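Local coordinates for De novo designed protein CA01 (Synthetic construct, PDB 5E6G) that is a computationally designed protein with no known natural function, built as a compact all-helical fold of five helices, at residues A[35-40]-A[124-129]; A[60-65]-A[94-99]; A[86-91]-A[102-107]. All coordinates share one frame; numbering follows the deposited sequence.

Contact 1 of 3, residues A[35-40]-A[124-129]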
loop_
_atom_site.group_PDB
_atom_site.type_symbol
_atom_site.label_atom_id
_atom_site.label_comp_id
_atom_site.label_asym_id
_atom_site.label_seq_id
_atom_site.Cartn_x
_atom_site.Cartn_y
_atom_site.Cartn_z
ATOM N N GLU A 35 0.866 -4.521 8.485
ATOM C CA GLU A 35 -0.087 -5.142 9.403
ATOM C C GLU A 35 -0.857 -4.095 10.200
ATOM O O GLU A 35 -2.084 -4.149 10.281
ATOM C CB GLU A 35 0.624 -6.097 10.364
ATOM C CG GLU A 35 0.679 -7.536 9.884
ATOM C CD GLU A 35 1.138 -8.492 10.968
ATOM O OE1 GLU A 35 0.285 -8.950 11.758
ATOM O OE2 GLU A 35 2.351 -8.784 11.032
ATOM N N LYS A 36 -0.135 -3.147 10.789
ATOM C CA LYS A 36 -0.767 -2.111 11.598
ATOM C C LYS A 36 -1.537 -1.138 10.706
ATOM O O LYS A 36 -2.597 -0.648 11.088
ATOM C CB LYS A 36 0.278 -1.368 12.443
ATOM C CG LYS A 36 1.067 -0.303 11.702
ATOM C CD LYS A 36 2.493 -0.204 12.219
ATOM C CE LYS A 36 3.239 0.964 11.588
ATOM N NZ LYS A 36 2.902 1.150 10.147
ATOM N N ILE A 37 -1.004 -0.878 9.514
ATOM C CA ILE A 37 -1.656 -0.005 8.542
ATOM C C ILE A 37 -3.038 -0.537 8.172
ATOM O O ILE A 37 -4.006 0.220 8.109
ATOM C CB ILE A 37 -0.800 0.147 7.260
ATOM C CG1 ILE A 37 0.384 1.076 7.525
ATOM C CG2 ILE A 37 -1.629 0.706 6.103
ATOM C CD1 ILE A 37 1.438 1.078 6.426
ATOM N N LEU A 38 -3.118 -1.840 7.919
ATOM C CA LEU A 38 -4.387 -2.483 7.597
ATOM C C LEU A 38 -5.372 -2.331 8.749
ATOM O O LEU A 38 -6.574 -2.189 8.536
ATOM C CB LEU A 38 -4.175 -3.964 7.282
ATOM C CG LEU A 38 -3.598 -4.280 5.901
ATOM C CD1 LEU A 38 -2.915 -5.638 5.906
ATOM C CD2 LEU A 38 -4.694 -4.232 4.844
ATOM N N LYS A 39 -4.848 -2.364 9.970
ATOM C CA LYS A 39 -5.668 -2.211 11.165
ATOM C C LYS A 39 -6.170 -0.775 11.265
ATOM O O LYS A 39 -7.336 -0.532 11.571
ATOM C CB LYS A 39 -4.868 -2.587 12.413
ATOM C CG LYS A 39 -5.654 -3.372 13.451
ATOM C CD LYS A 39 -4.728 -4.023 14.468
ATOM C CE LYS A 39 -4.059 -5.273 13.909
ATOM N NZ LYS A 39 -5.028 -6.390 13.726
ATOM N N GLN A 40 -5.276 0.171 10.995
ATOM C CA GLN A 40 -5.630 1.584 10.972
ATOM C C GLN A 40 -6.675 1.867 9.897
ATOM O O GLN A 40 -7.633 2.600 10.132
ATOM C CB GLN A 40 -4.386 2.441 10.734
ATOM C CG GLN A 40 -3.401 2.428 11.893
ATOM C CD GLN A 40 -2.098 3.132 11.569
ATOM O OE1 GLN A 40 -1.694 3.217 10.408
ATOM N NE2 GLN A 40 -1.433 3.647 12.598
ATOM N N PHE A 124 8.300 3.507 3.910
ATOM C CA PHE A 124 8.006 2.890 2.623
ATOM C C PHE A 124 6.564 2.399 2.582
ATOM O O PHE A 124 5.825 2.696 1.646
ATOM C CB PHE A 124 8.970 1.729 2.356
ATOM C CG PHE A 124 8.721 1.017 1.056
ATOM C CD1 PHE A 124 7.791 -0.006 0.977
ATOM C CD2 PHE A 124 9.424 1.365 -0.085
ATOM C CE1 PHE A 124 7.561 -0.661 -0.218
ATOM C CE2 PHE A 124 9.199 0.712 -1.284
ATOM C CZ PHE A 124 8.267 -0.302 -1.349
ATOM N N ALA A 125 6.171 1.652 3.606
ATOM C CA ALA A 125 4.833 1.078 3.666
ATOM C C ALA A 125 3.756 2.157 3.681
ATOM O O ALA A 125 2.784 2.081 2.933
ATOM C CB ALA A 125 4.700 0.183 4.890
ATOM N N ARG A 126 3.933 3.164 4.531
ATOM C CA ARG A 126 2.930 4.213 4.690
ATOM C C ARG A 126 2.758 5.037 3.420
ATOM O O ARG A 126 1.643 5.210 2.931
ATOM C CB ARG A 126 3.297 5.129 5.856
ATOM C CG ARG A 126 3.223 4.442 7.203
ATOM C CD ARG A 126 3.089 5.431 8.343
ATOM N NE ARG A 126 2.810 4.745 9.601
ATOM C CZ ARG A 126 1.611 4.296 9.959
ATOM N NH1 ARG A 126 0.566 4.459 9.155
ATOM N NH2 ARG A 126 1.453 3.683 11.123
ATOM N N GLN A 127 3.864 5.536 2.883
ATOM C CA GLN A 127 3.818 6.377 1.694
ATOM C C GLN A 127 3.330 5.608 0.468
ATOM O O GLN A 127 2.686 6.176 -0.414
ATOM C CB GLN A 127 5.196 6.981 1.425
ATOM C CG GLN A 127 5.599 8.021 2.459
ATOM C CD GLN A 127 6.990 8.570 2.234
ATOM O OE1 GLN A 127 7.443 8.701 1.097
ATOM N NE2 GLN A 127 7.679 8.891 3.322
ATOM N N LEU A 128 3.636 4.316 0.417
ATOM C CA LEU A 128 3.209 3.473 -0.695
ATOM C C LEU A 128 1.688 3.362 -0.730
ATOM O O LEU A 128 1.069 3.474 -1.787
ATOM C CB LEU A 128 3.842 2.082 -0.585
ATOM C CG LEU A 128 3.476 1.063 -1.666
ATOM C CD1 LEU A 128 4.071 1.463 -3.007
ATOM C CD2 LEU A 128 3.935 -0.330 -1.263
ATOM N N VAL A 129 1.091 3.158 0.439
ATOM C CA VAL A 129 -0.344 2.932 0.539
ATOM C C VAL A 129 -1.138 4.241 0.525
ATOM O O VAL A 129 -2.186 4.328 -0.118
ATOM C CB VAL A 129 -0.683 2.138 1.827
ATOM C CG1 VAL A 129 -2.192 2.021 2.028
ATOM C CG2 VAL A 129 -0.053 0.759 1.772
#
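Gln40 OE1 is held by both terminal nitrogens of Arg126, an end-on grip in which the two N-H groups converge on a single oxygen. This polar bridge lies over a helix-helix crossing in an all-helical designed fold: helix 24-50 and helix 121-130 run at 42° to each other here, their local axes 10.5 Å apart. The bond from Arg126 NH1 to Gln40 OE1, 2.9 Å, is the straighter one and arrives in the carbonyl plane on a lone pair. That from Arg126 NH2 to Gln40 OE1 is longer, 3.3 Å, more bent, and tilted from that plane. Both nonetheless keep OE1 almost exactly in the guanidinium plane, although the amide itself is turned 36° from it. A leucine in place of Arg126 would probably leave Gln40 OE1 without its two donors and the amide freer to turn. Arg126 reaches across because its chain is extended from CG to NE after CG sets off beside the backbone N (chi1 -67°). Lys36 crosses it at about a right angle and brings NZ over one guanidinium face, 3.1 Å from Arg126 NH2. These like charges do not bond; NZ instead donates to Ala33 O, and Glu122 OE2 is a weak, long ion-pair partner of both Lys36 NZ and Arg126 NE. Ile37 CG1 lies over the same face, so the arginine partly roofs the apolar layer below. In that layer Ile37 points at helix 121-130, and its CD1 packs on Ala125 CB at 3.7 Å. Leu34 and Leu41 also touch Val129, extending the seam along helix 24-50. Ile37 divides its branches between two partners, for its CG2 approaches Val129 CG1 at 4.3 Å.

Contact 2 of 3, residues A[60-65]-A[94-99]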
loop_
_atom_site.group_PDB
_atom_site.type_symbol
_atom_site.label_atom_id
_atom_site.label_comp_id
_atom_site.label_asym_id
_atom_site.label_seq_id
_atom_site.Cartn_x
_atom_site.Cartn_y
_atom_site.Cartn_z
ATOM N N TYR A 60 -10.377 4.586 1.254
ATOM C CA TYR A 60 -9.688 3.799 2.272
ATOM C C TYR A 60 -9.840 2.299 2.015
ATOM O O TYR A 60 -8.973 1.507 2.384
ATOM C CB TYR A 60 -10.212 4.141 3.668
ATOM C CG TYR A 60 -9.545 5.343 4.304
ATOM C CD1 TYR A 60 -8.174 5.370 4.505
ATOM C CD2 TYR A 60 -10.290 6.440 4.718
ATOM C CE1 TYR A 60 -7.556 6.459 5.088
ATOM C CE2 TYR A 60 -9.678 7.540 5.308
ATOM C CZ TYR A 60 -8.311 7.538 5.489
ATOM O OH TYR A 60 -7.688 8.614 6.073
ATOM N N ARG A 61 -10.943 1.915 1.383
ATOM C CA ARG A 61 -11.171 0.518 1.035
ATOM C C ARG A 61 -10.204 0.060 -0.057
ATOM O O ARG A 61 -9.692 -1.055 -0.006
ATOM C CB ARG A 61 -12.621 0.313 0.591
ATOM C CG ARG A 61 -13.603 0.240 1.753
ATOM C CD ARG A 61 -15.047 0.161 1.288
ATOM N NE ARG A 61 -15.957 -0.064 2.410
ATOM C CZ ARG A 61 -16.403 -1.257 2.797
ATOM N NH1 ARG A 61 -16.040 -2.358 2.153
ATOM N NH2 ARG A 61 -17.224 -1.350 3.835
ATOM N N ILE A 62 -9.950 0.922 -1.036
ATOM C CA ILE A 62 -8.988 0.615 -2.092
ATOM C C ILE A 62 -7.580 0.516 -1.510
ATOM O O ILE A 62 -6.822 -0.393 -1.850
ATOM C CB ILE A 62 -9.011 1.673 -3.212
ATOM C CG1 ILE A 62 -10.373 1.668 -3.908
ATOM C CG2 ILE A 62 -7.902 1.404 -4.236
ATOM C CD1 ILE A 62 -10.578 2.813 -4.883
ATOM N N ALA A 63 -7.239 1.454 -0.631
ATOM C CA ALA A 63 -5.938 1.456 0.031
ATOM C C ALA A 63 -5.749 0.192 0.865
ATOM O O ALA A 63 -4.628 -0.295 1.030
ATOM C CB ALA A 63 -5.791 2.695 0.905
ATOM N N TYR A 64 -6.851 -0.327 1.397
ATOM C CA TYR A 64 -6.826 -1.557 2.178
ATOM C C TYR A 64 -6.448 -2.741 1.291
ATOM O O TYR A 64 -5.624 -3.570 1.669
ATOM C CB TYR A 64 -8.186 -1.797 2.838
ATOM C CG TYR A 64 -8.225 -2.984 3.773
ATOM C CD1 TYR A 64 -8.503 -4.258 3.297
ATOM C CD2 TYR A 64 -7.993 -2.828 5.133
ATOM C CE1 TYR A 64 -8.542 -5.344 4.150
ATOM C CE2 TYR A 64 -8.031 -3.907 5.992
ATOM C CZ TYR A 64 -8.306 -5.163 5.496
ATOM O OH TYR A 64 -8.345 -6.241 6.350
ATOM N N LEU A 65 -7.052 -2.805 0.109
ATOM C CA LEU A 65 -6.763 -3.869 -0.844
ATOM C C LEU A 65 -5.306 -3.814 -1.290
ATOM O O LEU A 65 -4.662 -4.850 -1.461
ATOM C CB LEU A 65 -7.684 -3.771 -2.061
ATOM C CG LEU A 65 -9.189 -3.913 -1.816
ATOM C CD1 LEU A 65 -9.949 -3.777 -3.129
ATOM C CD2 LEU A 65 -9.528 -5.230 -1.136
ATOM N N MET A 94 -8.791 -5.113 -10.311
ATOM C CA MET A 94 -9.918 -4.974 -9.396
ATOM C C MET A 94 -10.816 -3.806 -9.794
ATOM O O MET A 94 -11.900 -3.628 -9.237
ATOM C CB MET A 94 -9.420 -4.794 -7.960
ATOM C CG MET A 94 -8.879 -6.070 -7.331
ATOM S SD MET A 94 -10.142 -7.341 -7.108
ATOM C CE MET A 94 -11.086 -6.665 -5.744
ATOM N N GLY A 95 -10.361 -3.012 -10.760
ATOM C CA GLY A 95 -11.150 -1.913 -11.289
ATOM C C GLY A 95 -10.803 -0.571 -10.675
ATOM O O GLY A 95 -11.668 0.294 -10.530
ATOM N N TYR A 96 -9.535 -0.396 -10.312
ATOM C CA TYR A 96 -9.050 0.875 -9.779
ATOM C C TYR A 96 -7.735 1.258 -10.454
ATOM O O TYR A 96 -6.695 1.329 -9.803
ATOM C CB TYR A 96 -8.863 0.789 -8.261
ATOM C CG TYR A 96 -9.976 0.051 -7.555
ATOM C CD1 TYR A 96 -11.257 0.582 -7.490
ATOM C CD2 TYR A 96 -9.742 -1.175 -6.950
ATOM C CE1 TYR A 96 -12.276 -0.092 -6.845
ATOM C CE2 TYR A 96 -10.753 -1.854 -6.303
ATOM C CZ TYR A 96 -12.018 -1.310 -6.253
ATOM O OH TYR A 96 -13.027 -1.987 -5.607
ATOM N N PRO A 97 -7.783 1.513 -11.771
ATOM C CA PRO A 97 -6.569 1.745 -12.561
ATOM C C PRO A 97 -5.870 3.069 -12.251
ATOM O O PRO A 97 -4.667 3.185 -12.490
ATOM C CB PRO A 97 -7.083 1.725 -14.003
ATOM C CG PRO A 97 -8.509 2.121 -13.906
ATOM C CD PRO A 97 -9.005 1.614 -12.587
ATOM N N HIS A 98 -6.603 4.048 -11.733
ATOM C CA HIS A 98 -6.011 5.346 -11.425
ATOM C C HIS A 98 -5.195 5.282 -10.137
ATOM O O HIS A 98 -4.062 5.762 -10.092
ATOM C CB HIS A 98 -7.096 6.418 -11.324
ATOM C CG HIS A 98 -7.766 6.712 -12.627
ATOM N ND1 HIS A 98 -7.076 7.158 -13.738
ATOM C CD2 HIS A 98 -9.062 6.620 -13.009
ATOM C CE1 HIS A 98 -7.915 7.329 -14.738
ATOM N NE2 HIS A 98 -9.131 7.009 -14.324
ATOM N N TYR A 99 -5.767 4.685 -9.096
ATOM C CA TYR A 99 -5.014 4.401 -7.881
ATOM C C TYR A 99 -3.804 3.531 -8.221
ATOM O O TYR A 99 -2.711 3.738 -7.693
ATOM C CB TYR A 99 -5.895 3.703 -6.839
ATOM C CG TYR A 99 -5.176 3.390 -5.541
ATOM C CD1 TYR A 99 -4.355 2.275 -5.431
ATOM C CD2 TYR A 99 -5.321 4.207 -4.427
ATOM C CE1 TYR A 99 -3.693 1.986 -4.255
ATOM C CE2 TYR A 99 -4.666 3.922 -3.242
ATOM C CZ TYR A 99 -3.852 2.811 -3.163
ATOM O OH TYR A 99 -3.192 2.521 -1.991
#
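Residues 60-65 of helix 54-75 face the turn between helices 80-93 and 97-115 and the start of the latter, with Ile62 opposite Tyr96, their CA atoms 7.7 Å apart, and Leu65 nearest Met94. Ile62 wedges between two tyrosines and gives each a different branch. Its CG1 stands over the centre of the Tyr96 ring, a CH-pi contact of 3.8 Å to the centroid and only 10° off the normal, while Ile62 CD1 reaches Tyr96 CD1 at 3.5 Å. The other branch, CG2, lies over a face of Tyr99, shifted toward the CG side of the ring; Ile62 CG2 to Tyr99 CG is 3.6 Å. The split follows from chi1 of -64°, which puts CG1 beside the backbone N and CG2 anti to it. The apposed backbone is a helix-to-helix turn: Gly95, with positive phi, closes the preceding helix in a Schellman motif, and Tyr96 occupies the N-cap position of the next. In this turn Met94 O lies over the Tyr96 face opposite Ile62, toward the rim. Leu65 adds CD1, which meets Tyr96 CE2 at 3.8 Å and, more loosely, Met94 CE; the methionine chain bends at chi2 and chi3 to bring that methyl round. At the inner end Tyr99 carries its hydroxyl past Ile62 to the backbone of Ala63, with OH 3.6 Å from Ala63 CA. This is packing against carbon; the polar partner of the hydroxyl is Val129 O of helix 121-130.

Contact 3 of 3, residues A[86-91]-A[102-107]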
loop_
_atom_site.group_PDB
_atom_site.type_symbol
_atom_site.label_atom_id
_atom_site.label_comp_id
_atom_site.label_asym_id
_atom_site.label_seq_id
_atom_site.Cartn_x
_atom_site.Cartn_y
_atom_site.Cartn_z
ATOM N N ARG A 86 3.449 -6.024 -9.227
ATOM C CA ARG A 86 2.380 -7.018 -9.230
ATOM C C ARG A 86 1.160 -6.518 -8.457
ATOM O O ARG A 86 0.024 -6.829 -8.813
ATOM C CB ARG A 86 2.875 -8.345 -8.644
ATOM C CG ARG A 86 3.779 -9.128 -9.584
ATOM C CD ARG A 86 4.399 -10.342 -8.911
ATOM N NE ARG A 86 3.417 -11.388 -8.631
ATOM C CZ ARG A 86 3.695 -12.526 -8.000
ATOM N NH1 ARG A 86 4.929 -12.775 -7.578
ATOM N NH2 ARG A 86 2.738 -13.418 -7.786
ATOM N N ALA A 87 1.395 -5.741 -7.403
ATOM C CA ALA A 87 0.300 -5.146 -6.644
ATOM C C ALA A 87 -0.434 -4.112 -7.493
ATOM O O ALA A 87 -1.658 -4.008 -7.441
ATOM C CB ALA A 87 0.818 -4.515 -5.367
ATOM N N ALA A 88 0.320 -3.354 -8.281
ATOM C CA ALA A 88 -0.270 -2.367 -9.178
ATOM C C ALA A 88 -1.198 -3.038 -10.189
ATOM O O ALA A 88 -2.276 -2.524 -10.485
ATOM C CB ALA A 88 0.816 -1.584 -9.896
ATOM N N ALA A 89 -0.776 -4.184 -10.712
ATOM C CA ALA A 89 -1.587 -4.937 -11.663
ATOM C C ALA A 89 -2.850 -5.471 -10.989
ATOM O O ALA A 89 -3.938 -5.425 -11.563
ATOM C CB ALA A 89 -0.778 -6.079 -12.261
ATOM N N TYR A 90 -2.687 -5.983 -9.772
ATOM C CA TYR A 90 -3.807 -6.446 -8.956
ATOM C C TYR A 90 -4.861 -5.356 -8.815
ATOM O O TYR A 90 -6.049 -5.596 -9.019
ATOM C CB TYR A 90 -3.306 -6.887 -7.574
ATOM C CG TYR A 90 -4.376 -6.984 -6.501
ATOM C CD1 TYR A 90 -4.785 -5.862 -5.789
ATOM C CD2 TYR A 90 -4.954 -8.203 -6.184
ATOM C CE1 TYR A 90 -5.754 -5.951 -4.808
ATOM C CE2 TYR A 90 -5.921 -8.300 -5.200
ATOM C CZ TYR A 90 -6.319 -7.172 -4.519
ATOM O OH TYR A 90 -7.282 -7.270 -3.541
ATOM N N LEU A 91 -4.409 -4.155 -8.470
ATOM C CA LEU A 91 -5.302 -3.025 -8.249
ATOM C C LEU A 91 -6.041 -2.621 -9.519
ATOM O O LEU A 91 -7.208 -2.233 -9.470
ATOM C CB LEU A 91 -4.510 -1.838 -7.699
ATOM C CG LEU A 91 -3.991 -2.045 -6.272
ATOM C CD1 LEU A 91 -2.857 -1.082 -5.955
ATOM C CD2 LEU A 91 -5.130 -1.893 -5.265
ATOM N N LEU A 102 -0.857 5.529 -9.789
ATOM C CA LEU A 102 -0.255 6.352 -8.748
ATOM C C LEU A 102 0.545 5.470 -7.801
ATOM O O LEU A 102 1.655 5.814 -7.391
ATOM C CB LEU A 102 -1.322 7.125 -7.973
ATOM C CG LEU A 102 -1.991 8.300 -8.686
ATOM C CD1 LEU A 102 -3.116 8.858 -7.827
ATOM C CD2 LEU A 102 -0.981 9.387 -9.014
ATOM N N PHE A 103 -0.043 4.329 -7.458
ATOM C CA PHE A 103 0.608 3.332 -6.622
ATOM C C PHE A 103 1.909 2.863 -7.278
ATOM O O PHE A 103 2.945 2.767 -6.623
ATOM C CB PHE A 103 -0.345 2.153 -6.386
ATOM C CG PHE A 103 0.212 1.075 -5.498
ATOM C CD1 PHE A 103 0.011 1.113 -4.128
ATOM C CD2 PHE A 103 0.914 0.008 -6.039
ATOM C CE1 PHE A 103 0.511 0.115 -3.311
ATOM C CE2 PHE A 103 1.416 -0.991 -5.226
ATOM C CZ PHE A 103 1.216 -0.937 -3.860
ATOM N N ARG A 104 1.850 2.598 -8.579
ATOM C CA ARG A 104 3.007 2.092 -9.314
ATOM C C ARG A 104 4.129 3.123 -9.393
ATOM O O ARG A 104 5.284 2.820 -9.090
ATOM C CB ARG A 104 2.602 1.676 -10.730
ATOM C CG ARG A 104 3.680 0.897 -11.472
ATOM C CD ARG A 104 3.454 0.915 -12.975
ATOM N NE ARG A 104 2.173 0.323 -13.353
ATOM C CZ ARG A 104 1.961 -0.982 -13.497
ATOM N NH1 ARG A 104 2.942 -1.851 -13.285
ATOM N NH2 ARG A 104 0.761 -1.422 -13.848
ATOM N N ALA A 105 3.784 4.337 -9.810
ATOM C CA ALA A 105 4.771 5.397 -9.992
ATOM C C ALA A 105 5.432 5.764 -8.667
ATOM O O ALA A 105 6.650 5.930 -8.598
ATOM C CB ALA A 105 4.120 6.621 -10.618
ATOM N N LYS A 106 4.626 5.886 -7.618
ATOM C CA LYS A 106 5.145 6.197 -6.292
ATOM C C LYS A 106 5.986 5.044 -5.754
ATOM O O LYS A 106 7.033 5.259 -5.139
ATOM C CB LYS A 106 4.002 6.508 -5.326
ATOM C CG LYS A 106 4.454 6.892 -3.921
ATOM C CD LYS A 106 5.329 8.137 -3.933
ATOM C CE LYS A 106 5.653 8.601 -2.522
ATOM N NZ LYS A 106 6.361 9.912 -2.513
ATOM N N GLY A 107 5.518 3.822 -5.984
ATOM C CA GLY A 107 6.236 2.640 -5.547
ATOM C C GLY A 107 7.643 2.595 -6.112
ATOM O O GLY A 107 8.606 2.381 -5.378
#
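A chi1 of -178° carries the Phe103 ring away from its own backbone N toward helix 80-93, and one of -69° at Leu91 sets CG beside the backbone N and lays CD1 over one face of that ring. The methyl sits 4.0 Å from the ring centroid, a CH-pi contact shifted toward the CG side, with Leu91 CD1 3.8 Å from Phe103 CG. The two side chains cross at about a right angle, one methyl rather than the whole isobutyl group doing the touching. Farther along the same ring, Ala87 CB meets Phe103 CE2 at 3.6 Å and also approaches CZ. Ala88 adds its backbone N near CE2, and its CB lies more distantly from CD2. The phenyl group is thus fitted against a full turn of helix, Ala87 to Leu91, by contacts spread from CG to CZ.

The small residues allow a close approach: Ala88 and Arg104 have CA atoms 5.5 Å apart, and Ala88 CB touches Arg104 CB at 3.8 Å. Beyond this point the arginine chain folds back over the same methyl, so that Ala88 CB lies over the centre of one guanidinium face, 3.8 Å from Arg104 CZ. The guanidinium turns this face to the methyl, while NH1 donates a hydrogen bond to Gln85 OE1; Glu101 is a weak, long ion-pair partner of NE.

The pair forms an antiparallel helical hairpin, helices 80-93 and 97-115 running at 169° with local axes 9.0 Å apart. Helix 54-75 packs on its first arm through Ala66 against Leu91, and helix 121-130 packs on the second through Leu128 against Phe103.

In the fold
Contact 3 is the most buried, an apolar seam edged by the Arg104 guanidinium between helices close in sequence; contacts 1 and 2 are only partly buried and join elements farther apart along the chain. Contact 1 alone has hydrogen bonds between its two segments, a polar bridge above an aliphatic layer, whereas contact 2 relies on aliphatic branches against tyrosine faces. Contacts 2 and 3 share helix 97-115, and Tyr96 N probably bonds to Leu91 O between them, while Leu91 CD1 also packs on Tyr99. Contacts 1 and 2 meet where Val129 CG1 packs on Ala63 O and Leu38 on Tyr64; Leu128 CD1 against Gly107 CA ties 124-129 to 102-107.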